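Local coordinates for protein lectin (Trichosanthes anguina, PDB 4HR6) that binds galactosides as the two-domain beta-trefoil lectin chain of a nontoxic three-chain homologue of type II ribosome-inactivating proteins, at residues 15-21 and 33-38; 103-107 and 126-130; 175-181 and 215-219. All coordinates share one frame; numbering follows the deposited sequence.

Contact 1. Residues 15-21 and 33-38; sequences RDALCVD and LILYPC. With AMG (methyl alpha-D-galactopyranoside), chain D.
Asp-21 OD1, a carboxylate oxygen of strand 19-22, takes a hydrogen bond from O3 of methyl alpha-D-galactopyranoside at 2.6 Å, while strand 33-36 supplies the aromatic platform under the same sugar. The second oxygen, Asp-21 OD2, accepts from the galactoside O4 at 2.8 Å, so the short acidic chain grips two neighbouring hydroxyls. Gln-44 NE2 also bonds to OD1 and helps hold the carboxylate in place. On the same side of the hairpin, chi1 of Tyr-36 (-159°, CG anti to the backbone N) carries the ring to the sugar and chi2 (86°) turns its face to it: C4 of the galactoside stands 3.7 Å above the ring plane, over its centre. Packing of the sugar's C3 to C5 carbons on a tyrosine face, together with the aspartate, is characteristic of a galactose site in a ricin-type trefoil. Paired backbone bonds fix the register, among them Ile-34 N to Asp-21 O at 2.7 Å. Farther from the sugar, the disulfide Cys-19 SG to Cys-38 SG ties the hairpin's base, and Leu-18 CD2 packs on Pro-37 CD at 3.6 Å. Strand 7-13 lies against Val-20 and both cysteines, while Leu-35 bonds through its backbone to Ser-113 and Thr-114.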
ATOM      1  N   ARG C  15      11.923  13.818 -10.005  1.00 47.72           N
ATOM      2  CA  ARG C  15      13.012  13.535 -10.944  1.00 49.02           C
ATOM      3  C   ARG C  15      14.305  13.099 -10.285  1.00 47.83           C
ATOM      4  O   ARG C  15      14.927  13.863  -9.535  1.00 47.96           O
ATOM      5  CB  ARG C  15      13.295  14.783 -11.778  1.00 57.19           C
ATOM      6  CG  ARG C  15      12.731  14.747 -13.180  1.00 60.84           C
ATOM      7  CD  ARG C  15      13.705  14.135 -14.176  1.00 64.30           C
ATOM      8  NE  ARG C  15      13.605  14.818 -15.462  1.00 72.43           N
ATOM      9  CZ  ARG C  15      14.318  14.524 -16.545  1.00 71.57           C
ATOM     10  NH1 ARG C  15      14.126  15.222 -17.655  1.00 65.86           N
ATOM     11  NH2 ARG C  15      15.207  13.537 -16.525  1.00 74.64           N
ATOM     12  N   ASP C  16      14.705  11.860 -10.552  1.00 46.35           N
ATOM     13  CA  ASP C  16      15.947  11.319 -10.018  1.00 50.00           C
ATOM     14  C   ASP C  16      16.084  11.438  -8.493  1.00 53.24           C
ATOM     15  O   ASP C  16      17.192  11.368  -7.960  1.00 56.27           O
ATOM     16  CB  ASP C  16      17.153  11.954 -10.751  1.00 54.89           C
ATOM     17  CG  ASP C  16      17.487  11.229 -12.062  1.00 53.19           C
ATOM     18  OD1 ASP C  16      18.484  10.476 -12.073  1.00 53.05           O
ATOM     19  OD2 ASP C  16      16.733  11.367 -13.057  1.00 56.27           O
ATOM     20  N   ALA C  17      14.954  11.573  -7.793  1.00 54.88           N
ATOM     21  CA  ALA C  17      14.922  11.632  -6.323  1.00 56.91           C
ATOM     22  C   ALA C  17      15.317  12.980  -5.757  1.00 54.20           C
ATOM     23  O   ALA C  17      15.658  13.080  -4.588  1.00 54.90           O
ATOM     24  CB  ALA C  17      15.802  10.537  -5.709  1.00 61.38           C
ATOM     25  N   LEU C  18      15.270  14.017  -6.579  1.00 55.52           N
ATOM     26  CA  LEU C  18      15.653  15.340  -6.122  1.00 55.58           C
ATOM     27  C   LEU C  18      14.440  16.076  -5.588  1.00 52.32           C
ATOM     28  O   LEU C  18      13.306  15.751  -5.936  1.00 48.66           O
ATOM     29  CB  LEU C  18      16.316  16.128  -7.252  1.00 57.59           C
ATOM     30  CG  LEU C  18      17.694  15.581  -7.641  1.00 58.74           C
ATOM     31  CD1 LEU C  18      18.040  15.958  -9.072  1.00 62.27           C
ATOM     32  CD2 LEU C  18      18.755  16.090  -6.683  1.00 59.53           C
ATOM     33  N   CYS C  19      14.707  17.085  -4.761  1.00 51.58           N
ATOM     34  CA  CYS C  19      13.672  17.840  -4.068  1.00 52.85           C
ATOM     35  C   CYS C  19      13.407  19.223  -4.670  1.00 57.08           C
ATOM     36  O   CYS C  19      14.319  19.891  -5.166  1.00 56.86           O
ATOM     37  CB  CYS C  19      14.042  17.970  -2.593  1.00 54.12           C
ATOM     38  SG  CYS C  19      13.607  16.494  -1.646  1.00 51.25           S
ATOM     39  N   VAL C  20      12.136  19.625  -4.621  1.00 55.61           N
ATOM     40  CA  VAL C  20      11.703  20.955  -4.992  1.00 55.25           C
ATOM     41  C   VAL C  20      12.227  21.951  -3.939  1.00 59.89           C
ATOM     42  O   VAL C  20      12.055  21.777  -2.726  1.00 54.79           O
ATOM     43  CB  VAL C  20      10.175  21.006  -5.140  1.00 54.82           C
ATOM     44  CG1 VAL C  20       9.695  22.419  -5.417  1.00 54.54           C
ATOM     45  CG2 VAL C  20       9.729  20.062  -6.253  1.00 53.71           C
ATOM     46  N   ASP C  21      12.894  22.991  -4.430  1.00 63.37           N
ATOM     47  CA  ASP C  21      13.770  23.825  -3.611  1.00 62.05           C
ATOM     48  C   ASP C  21      13.715  25.238  -4.196  1.00 65.22           C
ATOM     49  O   ASP C  21      13.948  25.426  -5.395  1.00 66.39           O
ATOM     50  CB  ASP C  21      15.189  23.225  -3.639  1.00 59.18           C
ATOM     51  CG  ASP C  21      16.244  24.117  -2.991  1.00 60.16           C
ATOM     52  OD1 ASP C  21      17.083  23.602  -2.211  1.00 53.48           O
ATOM     53  OD2 ASP C  21      16.253  25.328  -3.286  1.00 64.33           O
ATOM     54  N   LEU C  33      12.187  28.268  -8.557  1.00 61.86           N
ATOM     55  CA  LEU C  33      12.339  26.970  -7.860  1.00 63.02           C
ATOM     56  C   LEU C  33      13.045  25.944  -8.723  1.00 59.58           C
ATOM     57  O   LEU C  33      12.713  25.758  -9.899  1.00 52.64           O
ATOM     58  CB  LEU C  33      11.002  26.388  -7.387  1.00 64.37           C
ATOM     59  CG  LEU C  33       9.739  26.988  -7.998  1.00 70.32           C
ATOM     60  CD1 LEU C  33       8.726  25.924  -8.401  1.00 74.75           C
ATOM     61  CD2 LEU C  33       9.151  28.001  -7.025  1.00 69.57           C
ATOM     62  N   ILE C  34      13.994  25.257  -8.097  1.00 58.08           N
ATOM     63  CA  ILE C  34      14.827  24.262  -8.757  1.00 64.33           C
ATOM     64  C   ILE C  34      14.634  22.854  -8.175  1.00 64.95           C
ATOM     65  O   ILE C  34      14.014  22.691  -7.124  1.00 62.72           O
ATOM     66  CB  ILE C  34      16.323  24.630  -8.606  1.00 63.65           C
ATOM     67  CG1 ILE C  34      16.701  24.799  -7.129  1.00 61.04           C
ATOM     68  CG2 ILE C  34      16.630  25.909  -9.372  1.00 66.97           C
ATOM     69  CD1 ILE C  34      18.188  24.770  -6.858  1.00 61.37           C
ATOM     70  N   LEU C  35      15.175  21.852  -8.870  1.00 63.38           N
ATOM     71  CA  LEU C  35      15.488  20.567  -8.260  1.00 64.25           C
ATOM     72  C   LEU C  35      16.823  20.702  -7.557  1.00 63.30           C
ATOM     73  O   LEU C  35      17.736  21.302  -8.100  1.00 62.42           O
ATOM     74  CB  LEU C  35      15.634  19.465  -9.302  1.00 68.61           C
ATOM     75  CG  LEU C  35      14.422  18.970 -10.077  1.00 72.40           C
ATOM     76  CD1 LEU C  35      14.860  17.762 -10.892  1.00 72.79           C
ATOM     77  CD2 LEU C  35      13.258  18.621  -9.161  1.00 75.04           C
ATOM     78  N   TYR C  36      16.953  20.105  -6.377  1.00 63.57           N
ATOM     79  CA  TYR C  36      18.200  20.155  -5.621  1.00 64.65           C
ATOM     80  C   TYR C  36      18.265  18.954  -4.667  1.00 63.02           C
ATOM     81  O   TYR C  36      17.238  18.485  -4.208  1.00 63.68           O
ATOM     82  CB  TYR C  36      18.281  21.481  -4.842  1.00 67.01           C
ATOM     83  CG  TYR C  36      19.683  21.877  -4.431  1.00 69.85           C
ATOM     84  CD1 TYR C  36      20.517  22.589  -5.304  1.00 72.91           C
ATOM     85  CD2 TYR C  36      20.186  21.538  -3.180  1.00 71.40           C
ATOM     86  CE1 TYR C  36      21.809  22.950  -4.935  1.00 73.19           C
ATOM     87  CE2 TYR C  36      21.478  21.892  -2.804  1.00 77.43           C
ATOM     88  CZ  TYR C  36      22.283  22.599  -3.685  1.00 74.74           C
ATOM     89  OH  TYR C  36      23.553  22.948  -3.308  1.00 74.84           O
ATOM     90  N   PRO C  37      19.474  18.441  -4.375  1.00 65.07           N
ATOM     91  CA  PRO C  37      19.596  17.385  -3.377  1.00 66.82           C
ATOM     92  C   PRO C  37      18.717  17.616  -2.144  1.00 67.20           C
ATOM     93  O   PRO C  37      18.694  18.726  -1.606  1.00 63.03           O
ATOM     94  CB  PRO C  37      21.075  17.446  -2.995  1.00 68.51           C
ATOM     95  CG  PRO C  37      21.763  17.948  -4.220  1.00 67.30           C
ATOM     96  CD  PRO C  37      20.751  18.669  -5.074  1.00 65.69           C
ATOM     97  N   CYS C  38      17.996  16.577  -1.719  1.00 63.20           N
ATOM     98  CA  CYS C  38      17.099  16.686  -0.581  1.00 55.30           C
ATOM     99  C   CYS C  38      17.900  16.855   0.682  1.00 55.47           C
ATOM    100  O   CYS C  38      18.908  16.185   0.880  1.00 53.87           O
ATOM    101  CB  CYS C  38      16.214  15.453  -0.449  1.00 52.93           C
ATOM    102  SG  CYS C  38      15.137  15.200  -1.861  1.00 50.25           S
TER
HETATM  103  C1  AMG D 301      21.993  26.880  -1.185  1.00 84.32           C
HETATM  104  C2  AMG D 301      20.770  26.281  -0.489  1.00 83.19           C
HETATM  105  C3  AMG D 301      20.144  25.151  -1.312  1.00 81.88           C
HETATM  106  C4  AMG D 301      19.938  25.542  -2.779  1.00 81.10           C
HETATM  107  C5  AMG D 301      21.165  26.254  -3.372  1.00 83.36           C
HETATM  108  C6  AMG D 301      20.858  26.844  -4.749  1.00 83.34           C
HETATM  109  C7  AMG D 301      24.277  26.378  -0.633  1.00 85.73           C
HETATM  110  O1  AMG D 301      23.060  25.919  -1.227  1.00 85.55           O
HETATM  111  O2  AMG D 301      21.158  25.777   0.795  1.00 80.39           O
HETATM  112  O3  AMG D 301      18.883  24.771  -0.741  1.00 84.28           O
HETATM  113  O4  AMG D 301      18.772  26.365  -2.897  1.00 74.09           O
HETATM  114  O5  AMG D 301      21.629  27.303  -2.509  1.00 84.21           O
HETATM  115  O6  AMG D 301      21.998  26.716  -5.607  1.00 84.27           O
HETATM  116  O   HOH W   1      17.948  14.009  -3.135  1.00 49.10           O

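Contact 2. Residues 103-107 and 126-130; sequences LALTS and SQGWR
In the first ricin-type trefoil domain, strand 103-106 meets the loop that carries a Gln-x-Trp motif, here Gln-127, Gly-128 and Trp-129, at Leu-105 and Thr-106. The indole nitrogen Trp-129 NE1 donates to Leu-105 O at 3.0 Å in a nearly straight bond (166°). The oxygen lies in the ring plane, but the donor stands well above the carbonyl plane, so the bond does not follow a lone pair. Leu-105 also covers one indole face: its CD2 sits 4.1 Å from the centroid of the five-membered ring of Trp-129, a CH-pi contact offset toward the rim. A broad, flat residue with one N-H suits this buried place, since it fills the core and satisfies a backbone carbonyl together. The Gln-x-Trp signature recurs through the ricin-type trefoil family, where it belongs to the hydrophobic core. Its glutamine works differently. The chain of Gln-127 is extended beyond CG and brings NE2 to Thr-106 OG1 at 2.9 Å, in the amide plane; that hydroxyl in turn donates to Ala-104 O at 2.8 Å. The other amide bonds, NE2 to Val-120 O and OE1 to Thr-122 N, fasten the loop to the end of strand 117-120. Beyond the side chains, Ser-107 N donates to Ser-126 O at 3.1 Å, and a water lies within hydrogen-bonding distance of both Leu-105 O and Gln-127 O.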
ATOM      1  N   LEU C 103      -1.648  21.817 -18.411  1.00 69.19           N
ATOM      2  CA  LEU C 103      -0.272  21.957 -17.951  1.00 72.02           C
ATOM      3  C   LEU C 103      -0.002  21.154 -16.675  1.00 69.34           C
ATOM      4  O   LEU C 103      -0.935  20.683 -16.018  1.00 67.61           O
ATOM      5  CB  LEU C 103       0.046  23.441 -17.741  1.00 75.30           C
ATOM      6  CG  LEU C 103       0.037  24.270 -19.038  1.00 78.77           C
ATOM      7  CD1 LEU C 103      -0.133  25.759 -18.751  1.00 80.13           C
ATOM      8  CD2 LEU C 103       1.301  24.017 -19.850  1.00 75.94           C
ATOM      9  N   ALA C 104       1.280  21.000 -16.338  1.00 62.33           N
ATOM     10  CA  ALA C 104       1.690  20.193 -15.195  1.00 58.73           C
ATOM     11  C   ALA C 104       3.121  20.513 -14.799  1.00 56.78           C
ATOM     12  O   ALA C 104       3.956  20.804 -15.652  1.00 57.67           O
ATOM     13  CB  ALA C 104       1.567  18.717 -15.531  1.00 60.21           C
ATOM     14  N   LEU C 105       3.409  20.441 -13.505  1.00 51.39           N
ATOM     15  CA  LEU C 105       4.726  20.786 -13.007  1.00 52.33           C
ATOM     16  C   LEU C 105       5.759  19.831 -13.594  1.00 53.86           C
ATOM     17  O   LEU C 105       5.577  18.608 -13.554  1.00 57.32           O
ATOM     18  CB  LEU C 105       4.748  20.746 -11.476  1.00 52.12           C
ATOM     19  CG  LEU C 105       6.048  21.166 -10.783  1.00 54.18           C
ATOM     20  CD1 LEU C 105       6.306  22.652 -10.982  1.00 57.17           C
ATOM     21  CD2 LEU C 105       6.000  20.833  -9.292  1.00 56.05           C
ATOM     22  N   THR C 106       6.837  20.395 -14.139  1.00 56.94           N
ATOM     23  CA  THR C 106       7.825  19.629 -14.897  1.00 52.49           C
ATOM     24  C   THR C 106       9.247  20.035 -14.555  1.00 54.36           C
ATOM     25  O   THR C 106       9.496  21.166 -14.140  1.00 54.05           O
ATOM     26  CB  THR C 106       7.635  19.830 -16.402  1.00 52.61           C
ATOM     27  OG1 THR C 106       6.251  19.699 -16.732  1.00 51.22           O
ATOM     28  CG2 THR C 106       8.463  18.812 -17.203  1.00 54.89           C
ATOM     29  N   SER C 107      10.169  19.091 -14.713  1.00 54.69           N
ATOM     30  CA  SER C 107      11.587  19.364 -14.597  1.00 56.84           C
ATOM     31  C   SER C 107      12.272  18.780 -15.828  1.00 63.42           C
ATOM     32  O   SER C 107      12.620  17.600 -15.853  1.00 62.74           O
ATOM     33  CB  SER C 107      12.160  18.767 -13.322  1.00 56.76           C
ATOM     34  OG  SER C 107      13.534  19.080 -13.208  1.00 57.50           O
ATOM     35  N   SER C 126       9.430  13.008 -15.931  1.00 56.51           N
ATOM     36  CA  SER C 126       9.835  14.367 -15.583  1.00 56.05           C
ATOM     37  C   SER C 126       8.665  15.180 -15.000  1.00 53.86           C
ATOM     38  O   SER C 126       8.877  16.287 -14.489  1.00 55.66           O
ATOM     39  CB  SER C 126      10.407  15.070 -16.824  1.00 56.71           C
ATOM     40  OG  SER C 126       9.447  15.087 -17.873  1.00 57.82           O
ATOM     41  N   GLN C 127       7.444  14.640 -15.094  1.00 49.29           N
ATOM     42  CA  GLN C 127       6.242  15.247 -14.508  1.00 49.39           C
ATOM     43  C   GLN C 127       5.638  14.457 -13.312  1.00 47.77           C
ATOM     44  O   GLN C 127       4.472  14.651 -12.948  1.00 45.86           O
ATOM     45  CB  GLN C 127       5.194  15.429 -15.609  1.00 52.16           C
ATOM     46  CG  GLN C 127       5.735  16.229 -16.792  1.00 57.12           C
ATOM     47  CD  GLN C 127       4.689  16.524 -17.842  1.00 58.00           C
ATOM     48  OE1 GLN C 127       4.027  15.615 -18.359  1.00 54.40           O
ATOM     49  NE2 GLN C 127       4.534  17.807 -18.177  1.00 63.27           N
ATOM     50  N   GLY C 128       6.433  13.577 -12.708  1.00 48.21           N
ATOM     51  CA  GLY C 128       5.974  12.731 -11.603  1.00 46.93           C
ATOM     52  C   GLY C 128       6.558  13.192 -10.291  1.00 47.70           C
ATOM     53  O   GLY C 128       7.765  13.434 -10.178  1.00 44.78           O
ATOM     54  N   TRP C 129       5.705  13.321  -9.283  1.00 47.06           N
ATOM     55  CA  TRP C 129       6.161  13.834  -7.985  1.00 43.89           C
ATOM     56  C   TRP C 129       5.585  13.031  -6.822  1.00 39.75           C
ATOM     57  O   TRP C 129       4.477  12.538  -6.910  1.00 36.63           O
ATOM     58  CB  TRP C 129       5.747  15.301  -7.837  1.00 45.71           C
ATOM     59  CG  TRP C 129       6.151  16.153  -8.979  1.00 44.19           C
ATOM     60  CD1 TRP C 129       5.391  16.492 -10.058  1.00 45.13           C
ATOM     61  CD2 TRP C 129       7.414  16.776  -9.161  1.00 42.06           C
ATOM     62  NE1 TRP C 129       6.108  17.290 -10.904  1.00 45.47           N
ATOM     63  CE2 TRP C 129       7.358  17.478 -10.378  1.00 42.60           C
ATOM     64  CE3 TRP C 129       8.599  16.803  -8.412  1.00 43.55           C
ATOM     65  CZ2 TRP C 129       8.436  18.206 -10.870  1.00 46.99           C
ATOM     66  CZ3 TRP C 129       9.677  17.528  -8.898  1.00 47.06           C
ATOM     67  CH2 TRP C 129       9.585  18.226 -10.119  1.00 47.04           C
ATOM     68  N   ARG C 130       6.369  12.922  -5.753  1.00 40.18           N
ATOM     69  CA  ARG C 130       5.945  12.375  -4.475  1.00 41.29           C
ATOM     70  C   ARG C 130       5.857  13.486  -3.427  1.00 41.67           C
ATOM     71  O   ARG C 130       6.885  14.060  -3.012  1.00 38.39           O
ATOM     72  CB  ARG C 130       6.937  11.331  -3.968  1.00 40.66           C
ATOM     73  CG  ARG C 130       6.507  10.692  -2.652  1.00 40.07           C
ATOM     74  CD  ARG C 130       7.680  10.004  -1.974  1.00 40.49           C
ATOM     75  NE  ARG C 130       8.125   8.825  -2.714  1.00 38.85           N
ATOM     76  CZ  ARG C 130       9.227   8.136  -2.442  1.00 39.26           C
ATOM     77  NH1 ARG C 130      10.027   8.502  -1.448  1.00 40.24           N
ATOM     78  NH2 ARG C 130       9.547   7.081  -3.193  1.00 43.40           N
TER
HETATM   79  O   HOH W   2       3.295  17.162 -12.368  1.00 44.80           O

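Contact 3. Residues 175-181 and 215-219; sequences LYSDGTI and QRWVF
The backbones of 175-181 and 215-219 meet where Gly-179, last residue of a type I turn begun by Tyr-176, accepts at its O from Trp-217 N at 2.7 Å. Gly-179 has a positive phi (90°), and a CB here would run into Arg-216 CG and the preceding carbonyl, so glycine fits the place. Beside it, Asp-178 folds back in an Asx turn: its OD1 accepts from Thr-180 N at 2.8 Å and, on the syn lone pair, from Thr-180 OG1 at 2.6 Å. The same threonine sets its methyl CG2 3.3 Å from Gln-215 O. Residues 215-217 form a Gln-x-Trp triplet of the second ricin-type trefoil domain, whose tryptophan is a core residue. Ile-181 reaches it crosswise: chi1 of -56° sends CG1 and CD1 toward the pyrrole part of the indole, CD1 lying 3.7 Å from Trp-217 CD1. The same methyl, Ile-181 CD1, also comes 4.1 Å from Phe-219 CE1. From Leu-175, the branch CD2 meets Phe-219 CE1 at 3.7 Å, the two side chains crossing at about a right angle. Both aliphatic residues thus offer methyl ends to the rings. Arg-216 passes its CG alongside Asp-178 O, then carries its guanidinium to Gly-92 O, Thr-94 OG1 and Ser-124 O.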
ATOM      1  N   LEU C 175      12.050   2.056  -6.332  1.00 41.66           N
ATOM      2  CA  LEU C 175      10.928   2.886  -6.757  1.00 41.86           C
ATOM      3  C   LEU C 175      11.198   4.357  -6.413  1.00 42.25           C
ATOM      4  O   LEU C 175      11.316   4.728  -5.245  1.00 42.75           O
ATOM      5  CB  LEU C 175       9.639   2.413  -6.100  1.00 44.05           C
ATOM      6  CG  LEU C 175       8.992   1.124  -6.623  1.00 46.91           C
ATOM      7  CD1 LEU C 175       9.979  -0.032  -6.737  1.00 47.67           C
ATOM      8  CD2 LEU C 175       7.846   0.738  -5.704  1.00 47.04           C
ATOM      9  N   TYR C 176      11.288   5.185  -7.445  1.00 43.00           N
ATOM     10  CA  TYR C 176      11.681   6.587  -7.292  1.00 43.45           C
ATOM     11  C   TYR C 176      10.454   7.478  -7.266  1.00 40.48           C
ATOM     12  O   TYR C 176       9.393   7.116  -7.791  1.00 37.10           O
ATOM     13  CB  TYR C 176      12.630   7.018  -8.439  1.00 44.04           C
ATOM     14  CG  TYR C 176      14.094   6.762  -8.161  1.00 42.57           C
ATOM     15  CD1 TYR C 176      14.559   5.478  -7.952  1.00 44.26           C
ATOM     16  CD2 TYR C 176      15.019   7.811  -8.113  1.00 44.34           C
ATOM     17  CE1 TYR C 176      15.891   5.222  -7.681  1.00 42.52           C
ATOM     18  CE2 TYR C 176      16.358   7.566  -7.844  1.00 45.28           C
ATOM     19  CZ  TYR C 176      16.786   6.264  -7.630  1.00 46.41           C
ATOM     20  OH  TYR C 176      18.106   5.991  -7.359  1.00 47.71           O
ATOM     21  N   SER C 177      10.630   8.661  -6.676  1.00 40.69           N
ATOM     22  CA  SER C 177       9.558   9.638  -6.484  1.00 39.79           C
ATOM     23  C   SER C 177       8.944  10.103  -7.790  1.00 40.92           C
ATOM     24  O   SER C 177       7.798  10.545  -7.817  1.00 40.83           O
ATOM     25  CB  SER C 177      10.099  10.849  -5.719  1.00 41.87           C
ATOM     26  OG  SER C 177      10.705  10.453  -4.492  1.00 41.67           O
ATOM     27  N   ASP C 178       9.709   9.998  -8.879  1.00 43.97           N
ATOM     28  CA  ASP C 178       9.222  10.369 -10.209  1.00 44.28           C
ATOM     29  C   ASP C 178       8.351   9.312 -10.846  1.00 42.36           C
ATOM     30  O   ASP C 178       7.825   9.531 -11.945  1.00 48.03           O
ATOM     31  CB  ASP C 178      10.381  10.733 -11.157  1.00 46.02           C
ATOM     32  CG  ASP C 178      11.413   9.638 -11.284  1.00 45.96           C
ATOM     33  OD1 ASP C 178      11.106   8.473 -10.943  1.00 48.65           O
ATOM     34  OD2 ASP C 178      12.543   9.961 -11.705  1.00 43.95           O
ATOM     35  N   GLY C 179       8.197   8.174 -10.171  1.00 39.40           N
ATOM     36  CA  GLY C 179       7.366   7.095 -10.661  1.00 38.63           C
ATOM     37  C   GLY C 179       8.151   6.123 -11.520  1.00 41.07           C
ATOM     38  O   GLY C 179       7.562   5.292 -12.211  1.00 41.14           O
ATOM     39  N   THR C 180       9.480   6.232 -11.510  1.00 41.70           N
ATOM     40  CA  THR C 180      10.289   5.272 -12.223  1.00 41.47           C
ATOM     41  C   THR C 180      10.547   4.049 -11.354  1.00 40.32           C
ATOM     42  O   THR C 180      10.600   4.144 -10.128  1.00 37.86           O
ATOM     43  CB  THR C 180      11.648   5.834 -12.688  1.00 42.09           C
ATOM     44  OG1 THR C 180      12.419   6.318 -11.571  1.00 42.25           O
ATOM     45  CG2 THR C 180      11.452   6.916 -13.750  1.00 40.98           C
ATOM     46  N   ILE C 181      10.693   2.910 -12.016  1.00 38.88           N
ATOM     47  CA  ILE C 181      11.142   1.677 -11.392  1.00 40.76           C
ATOM     48  C   ILE C 181      12.521   1.360 -11.933  1.00 40.39           C
ATOM     49  O   ILE C 181      12.680   1.132 -13.122  1.00 40.82           O
ATOM     50  CB  ILE C 181      10.184   0.515 -11.697  1.00 39.95           C
ATOM     51  CG1 ILE C 181       8.768   0.896 -11.261  1.00 40.35           C
ATOM     52  CG2 ILE C 181      10.671  -0.740 -10.973  1.00 39.93           C
ATOM     53  CD1 ILE C 181       7.689  -0.101 -11.645  1.00 41.30           C
ATOM     54  N   GLN C 215       8.306   5.349 -18.872  1.00 53.33           N
ATOM     55  CA  GLN C 215       9.102   4.898 -17.734  1.00 49.82           C
ATOM     56  C   GLN C 215       8.432   5.289 -16.396  1.00 44.74           C
ATOM     57  O   GLN C 215       9.083   5.304 -15.348  1.00 42.69           O
ATOM     58  CB  GLN C 215      10.517   5.491 -17.820  1.00 49.56           C
ATOM     59  CG  GLN C 215      11.243   5.158 -19.112  1.00 55.06           C
ATOM     60  CD  GLN C 215      12.681   5.644 -19.127  1.00 54.11           C
ATOM     61  OE1 GLN C 215      12.968   6.769 -18.737  1.00 55.77           O
ATOM     62  NE2 GLN C 215      13.591   4.794 -19.585  1.00 54.11           N
ATOM     63  N   ARG C 216       7.141   5.611 -16.444  1.00 45.38           N
ATOM     64  CA  ARG C 216       6.425   6.149 -15.281  1.00 47.25           C
ATOM     65  C   ARG C 216       5.258   5.263 -14.905  1.00 43.65           C
ATOM     66  O   ARG C 216       4.334   5.079 -15.691  1.00 36.54           O
ATOM     67  CB  ARG C 216       5.908   7.571 -15.527  1.00 47.01           C
ATOM     68  CG  ARG C 216       5.349   8.245 -14.267  1.00 48.40           C
ATOM     69  CD  ARG C 216       5.072   9.737 -14.441  1.00 46.86           C
ATOM     70  NE  ARG C 216       4.022  10.220 -13.542  1.00 45.77           N
ATOM     71  CZ  ARG C 216       3.334  11.356 -13.694  1.00 47.16           C
ATOM     72  NH1 ARG C 216       3.556  12.182 -14.718  1.00 50.21           N
ATOM     73  NH2 ARG C 216       2.398  11.672 -12.817  1.00 47.10           N
ATOM     74  N   TRP C 217       5.299   4.769 -13.667  1.00 46.98           N
ATOM     75  CA  TRP C 217       4.380   3.734 -13.179  1.00 45.74           C
ATOM     76  C   TRP C 217       3.733   4.135 -11.863  1.00 44.42           C
ATOM     77  O   TRP C 217       4.366   4.784 -11.045  1.00 43.06           O
ATOM     78  CB  TRP C 217       5.170   2.450 -12.960  1.00 45.06           C
ATOM     79  CG  TRP C 217       5.913   2.058 -14.171  1.00 46.76           C
ATOM     80  CD1 TRP C 217       7.255   2.230 -14.421  1.00 45.33           C
ATOM     81  CD2 TRP C 217       5.360   1.462 -15.334  1.00 46.18           C
ATOM     82  NE1 TRP C 217       7.561   1.750 -15.660  1.00 44.76           N
ATOM     83  CE2 TRP C 217       6.414   1.282 -16.249  1.00 44.94           C
ATOM     84  CE3 TRP C 217       4.068   1.062 -15.697  1.00 45.58           C
ATOM     85  CZ2 TRP C 217       6.219   0.710 -17.496  1.00 46.86           C
ATOM     86  CZ3 TRP C 217       3.875   0.501 -16.938  1.00 46.66           C
ATOM     87  CH2 TRP C 217       4.943   0.325 -17.822  1.00 46.40           C
ATOM     88  N   VAL C 218       2.483   3.724 -11.657  1.00 44.33           N
ATOM     89  CA  VAL C 218       1.829   3.900 -10.363  1.00 46.36           C
ATOM     90  C   VAL C 218       1.247   2.573  -9.838  1.00 45.05           C
ATOM     91  O   VAL C 218       0.512   1.857 -10.544  1.00 42.09           O
ATOM     92  CB  VAL C 218       0.760   5.019 -10.405  1.00 48.89           C
ATOM     93  CG1 VAL C 218      -0.296   4.756 -11.466  1.00 50.63           C
ATOM     94  CG2 VAL C 218       0.117   5.199  -9.037  1.00 50.83           C
ATOM     95  N   PHE C 219       1.593   2.259  -8.589  1.00 42.15           N
ATOM     96  CA  PHE C 219       1.028   1.109  -7.872  1.00 38.90           C
ATOM     97  C   PHE C 219      -0.301   1.502  -7.269  1.00 37.90           C
ATOM     98  O   PHE C 219      -0.351   2.318  -6.352  1.00 44.51           O
ATOM     99  CB  PHE C 219       1.974   0.646  -6.763  1.00 38.65           C
ATOM    100  CG  PHE C 219       3.194  -0.063  -7.253  1.00 41.04           C
ATOM    101  CD1 PHE C 219       4.203   0.627  -7.907  1.00 44.21           C
ATOM    102  CD2 PHE C 219       3.349  -1.424  -7.046  1.00 45.45           C
ATOM    103  CE1 PHE C 219       5.338  -0.028  -8.345  1.00 44.57           C
ATOM    104  CE2 PHE C 219       4.488  -2.086  -7.482  1.00 46.61           C
ATOM    105  CZ  PHE C 219       5.482  -1.385  -8.134  1.00 46.70           C
TER

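Overall arrangement
From the N terminus, contact 1 comes first and closes the hairpin loop between strands 19-22 and 33-36. Contact 2 follows within the same trefoil domain, joining strand 103-106 to 126-130 and so closing a loop of 18 residues that holds strand 117-120. Contact 3 then closes a longer excursion, from 175-181 to 215-219, in the second domain. The three follow in series, neither nested nor crossed. In space they come together between the two trefoil domains. Arg-15 NE probably bonds to Ser-107 O, and Val-20 packs on Trp-129, linking contacts 1 and 2. Asp-16 N probably bonds to Asp-178 OD2, and Arg-216 packs against Gln-127 and Gly-128, joining both to contact 3.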